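Local coordinates for putative isochorismatase (Bordetella bronchiseptica, PDB 3UAO), which probably hydrolyses maleamate to maleate and ammonia, an amidohydrolase step in the breakdown of nicotinate (vitamin B3), at residues I49-N54 with A89-V94. Residues are numbered along the deposited sequence; the frame is centred on the assembly and turned at random.
Sequences IVDFVN and AHSRIV
I49 and H90 pair as parallel neighbours: I49 N gives a nearly straight bond to A89 O (3.0 Å), and S91 N returns one to I49 O (3.1 Å). Beyond I49 the pairing weakens: D51 N reaches S91 O at 3.3 Å, from well above the carbonyl plane. A water donates to I49 O and accepts from F52 N; F52 is the central residue of an inverse gamma turn.

Among side chains, S91 OG donates to D51 OD1 at 2.5 Å, meeting the carboxylate from above its plane. D51 CG stands beside its own backbone N (chi1 -62°), which lets the carboxylate reach across to S91 and I93. D51 OD2 rests against I93 CG1 (3.6 Å) and makes a salt bridge to K139. D51 and K139 probably supply the acid and lysine of the family's Asp-Lys-Cys triad, with modified C172 the likely cysteine; a nearby acetate may mark the pocket.

I49 CD1 lies alongside the H90 imidazole, 3.9 Å from H90 CE1, while the V53 and R92 side chains cross at about a right angle. H90 NE2 hydrogen-bonds to E134; R92 forms a salt bridge with E117.

In the parallel Rossmann-like sheet, 161-167 lies beyond 45-50 and outermost 135-139 beyond 87-93, with helix 67-84 packed against I49 and F52.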
ATOM      1  N   ILE A  49     -15.731  11.982  -4.386  1.00 13.24           N
ATOM      2  CA  ILE A  49     -15.647  13.076  -5.325  1.00 13.45           C
ATOM      3  C   ILE A  49     -14.172  13.430  -5.490  1.00 14.27           C
ATOM      4  O   ILE A  49     -13.541  13.958  -4.566  1.00 15.25           O
ATOM      5  CB  ILE A  49     -16.419  14.299  -4.826  1.00 13.70           C
ATOM      6  CG1 ILE A  49     -17.866  13.935  -4.459  1.00 14.35           C
ATOM      7  CG2 ILE A  49     -16.431  15.392  -5.866  1.00 13.12           C
ATOM      8  CD1 ILE A  49     -18.632  15.081  -3.844  1.00 13.83           C
ATOM      9  N   VAL A  50     -13.590  13.159  -6.648  1.00 14.61           N
ATOM     10  CA  VAL A  50     -12.139  13.353  -6.760  1.00 15.26           C
ATOM     11  C   VAL A  50     -11.728  14.688  -7.387  1.00 15.86           C
ATOM     12  O   VAL A  50     -12.072  14.981  -8.504  1.00 16.72           O
ATOM     13  CB  VAL A  50     -11.355  12.069  -7.323  1.00 15.04           C
ATOM     14  CG1 VAL A  50     -12.263  10.878  -7.477  1.00 14.56           C
ATOM     15  CG2 VAL A  50     -10.586  12.348  -8.535  1.00 13.21           C
ATOM     16  N   ASP A  51     -11.046  15.505  -6.598  1.00 16.64           N
ATOM     17  CA  ASP A  51     -10.385  16.724  -7.056  1.00 17.80           C
ATOM     18  C   ASP A  51     -11.243  17.783  -7.725  1.00 18.87           C
ATOM     19  O   ASP A  51     -10.760  18.543  -8.565  1.00 19.61           O
ATOM     20  CB  ASP A  51      -9.217  16.374  -7.991  1.00 18.08           C
ATOM     21  CG  ASP A  51      -8.173  15.566  -7.319  1.00 17.16           C
ATOM     22  OD1 ASP A  51      -8.185  15.487  -6.074  1.00 18.76           O
ATOM     23  OD2 ASP A  51      -7.352  14.986  -8.050  1.00 22.03           O
ATOM     24  N   PHE A  52     -12.498  17.882  -7.351  1.00 19.88           N
ATOM     25  CA  PHE A  52     -13.300  19.004  -7.826  1.00 21.05           C
ATOM     26  C   PHE A  52     -12.912  20.268  -7.066  1.00 22.02           C
ATOM     27  O   PHE A  52     -13.659  20.734  -6.206  1.00 23.04           O
ATOM     28  CB  PHE A  52     -14.796  18.709  -7.701  1.00 21.19           C
ATOM     29  CG  PHE A  52     -15.376  18.030  -8.900  1.00 18.81           C
ATOM     30  CD1 PHE A  52     -14.738  18.093 -10.127  1.00 16.82           C
ATOM     31  CD2 PHE A  52     -16.599  17.369  -8.810  1.00 16.26           C
ATOM     32  CE1 PHE A  52     -15.313  17.507 -11.225  1.00 15.55           C
ATOM     33  CE2 PHE A  52     -17.170  16.799  -9.901  1.00 14.31           C
ATOM     34  CZ  PHE A  52     -16.546  16.863 -11.106  1.00 14.18           C
ATOM     35  N   VAL A  53     -11.735  20.808  -7.415  1.00 22.01           N
ATOM     36  CA  VAL A  53     -11.120  21.922  -6.694  1.00 22.42           C
ATOM     37  C   VAL A  53     -11.045  23.121  -7.628  1.00 23.90           C
ATOM     38  O   VAL A  53     -11.056  22.948  -8.844  1.00 24.27           O
ATOM     39  CB  VAL A  53      -9.724  21.541  -6.116  1.00 21.23           C
ATOM     40  CG1 VAL A  53      -9.853  20.352  -5.179  1.00 18.87           C
ATOM     41  CG2 VAL A  53      -8.724  21.239  -7.202  1.00 20.76           C
ATOM     42  N   ASN A  54     -11.003  24.333  -7.073  1.00 25.46           N
ATOM     43  CA  ASN A  54     -11.126  25.574  -7.879  1.00 26.52           C
ATOM     44  C   ASN A  54     -10.208  25.593  -9.135  1.00 26.92           C
ATOM     45  O   ASN A  54     -10.583  26.117 -10.180  1.00 27.50           O
ATOM     46  CB  ASN A  54     -10.844  26.831  -7.019  1.00 27.40           C
ATOM     47  CG  ASN A  54     -11.884  27.069  -5.914  1.00 28.05           C
ATOM     48  OD1 ASN A  54     -11.543  27.293  -4.739  1.00 28.79           O
ATOM     49  ND2 ASN A  54     -13.145  27.024  -6.284  1.00 28.78           N
ATOM     50  N   ALA A  89     -16.451  10.954   0.847  1.00 18.17           N
ATOM     51  CA  ALA A  89     -15.027  11.285   0.851  1.00 17.77           C
ATOM     52  C   ALA A  89     -14.722  12.220  -0.302  1.00 17.55           C
ATOM     53  O   ALA A  89     -15.218  12.044  -1.393  1.00 18.08           O
ATOM     54  CB  ALA A  89     -14.176  10.033   0.745  1.00 17.35           C
ATOM     55  N   HIS A  90     -13.934  13.239  -0.025  1.00 17.48           N
ATOM     56  CA  HIS A  90     -13.502  14.200  -1.016  1.00 17.00           C
ATOM     57  C   HIS A  90     -11.973  14.129  -1.092  1.00 15.89           C
ATOM     58  O   HIS A  90     -11.306  13.901  -0.090  1.00 14.87           O
ATOM     59  CB  HIS A  90     -13.912  15.616  -0.581  1.00 18.20           C
ATOM     60  CG  HIS A  90     -15.350  15.743  -0.176  1.00 19.50           C
ATOM     61  ND1 HIS A  90     -16.292  16.361  -0.967  1.00 23.60           N
ATOM     62  CD2 HIS A  90     -16.005  15.325   0.934  1.00 21.84           C
ATOM     63  CE1 HIS A  90     -17.467  16.330  -0.353  1.00 25.84           C
ATOM     64  NE2 HIS A  90     -17.319  15.707   0.803  1.00 24.66           N
ATOM     65  N   SER A  91     -11.429  14.323  -2.279  1.00 14.67           N
ATOM     66  CA  SER A  91     -10.006  14.284  -2.474  1.00 14.07           C
ATOM     67  C   SER A  91      -9.565  15.675  -2.933  1.00 14.43           C
ATOM     68  O   SER A  91     -10.319  16.437  -3.544  1.00 14.44           O
ATOM     69  CB  SER A  91      -9.638  13.193  -3.512  1.00 14.21           C
ATOM     70  OG  SER A  91      -9.453  13.726  -4.810  1.00 12.60           O
ATOM     71  N   ARG A  92      -8.322  15.993  -2.627  1.00 14.10           N
ATOM     72  CA  ARG A  92      -7.699  17.255  -3.033  1.00 13.52           C
ATOM     73  C   ARG A  92      -6.255  16.919  -3.298  1.00 12.82           C
ATOM     74  O   ARG A  92      -5.705  16.110  -2.559  1.00 11.49           O
ATOM     75  CB  ARG A  92      -7.719  18.279  -1.885  1.00 13.75           C
ATOM     76  CG  ARG A  92      -9.092  18.747  -1.434  1.00 13.68           C
ATOM     77  CD  ARG A  92      -8.997  19.619  -0.206  1.00 14.69           C
ATOM     78  NE  ARG A  92      -8.072  20.724  -0.460  1.00 16.61           N
ATOM     79  CZ  ARG A  92      -7.347  21.366   0.455  1.00 14.39           C
ATOM     80  NH1 ARG A  92      -7.418  21.062   1.740  1.00 14.84           N
ATOM     81  NH2 ARG A  92      -6.533  22.312   0.057  1.00 14.70           N
ATOM     82  N   ILE A  93      -5.653  17.482  -4.354  1.00 12.98           N
ATOM     83  CA  ILE A  93      -4.208  17.402  -4.536  1.00 12.32           C
ATOM     84  C   ILE A  93      -3.616  18.487  -3.675  1.00 13.10           C
ATOM     85  O   ILE A  93      -4.072  19.651  -3.708  1.00 14.33           O
ATOM     86  CB  ILE A  93      -3.787  17.516  -6.003  1.00 13.24           C
ATOM     87  CG1 ILE A  93      -4.270  16.283  -6.775  1.00 13.59           C
ATOM     88  CG2 ILE A  93      -2.247  17.550  -6.173  1.00 13.29           C
ATOM     89  CD1 ILE A  93      -4.047  16.341  -8.308  1.00 12.46           C
ATOM     90  N   VAL A  94      -2.676  18.089  -2.810  1.00 12.97           N
ATOM     91  CA  VAL A  94      -1.938  19.019  -1.946  1.00 12.81           C
ATOM     92  C   VAL A  94      -0.462  18.642  -1.839  1.00 13.12           C
ATOM     93  O   VAL A  94      -0.114  17.545  -1.388  1.00 12.83           O
ATOM     94  CB  VAL A  94      -2.505  19.046  -0.536  1.00 13.15           C
ATOM     95  CG1 VAL A  94      -1.557  19.854   0.411  1.00 13.64           C
ATOM     96  CG2 VAL A  94      -3.927  19.600  -0.508  1.00 12.65           C
TER
HETATM   97  O   HOH W   1     -13.464  16.759  -4.690  1.00 23.08           O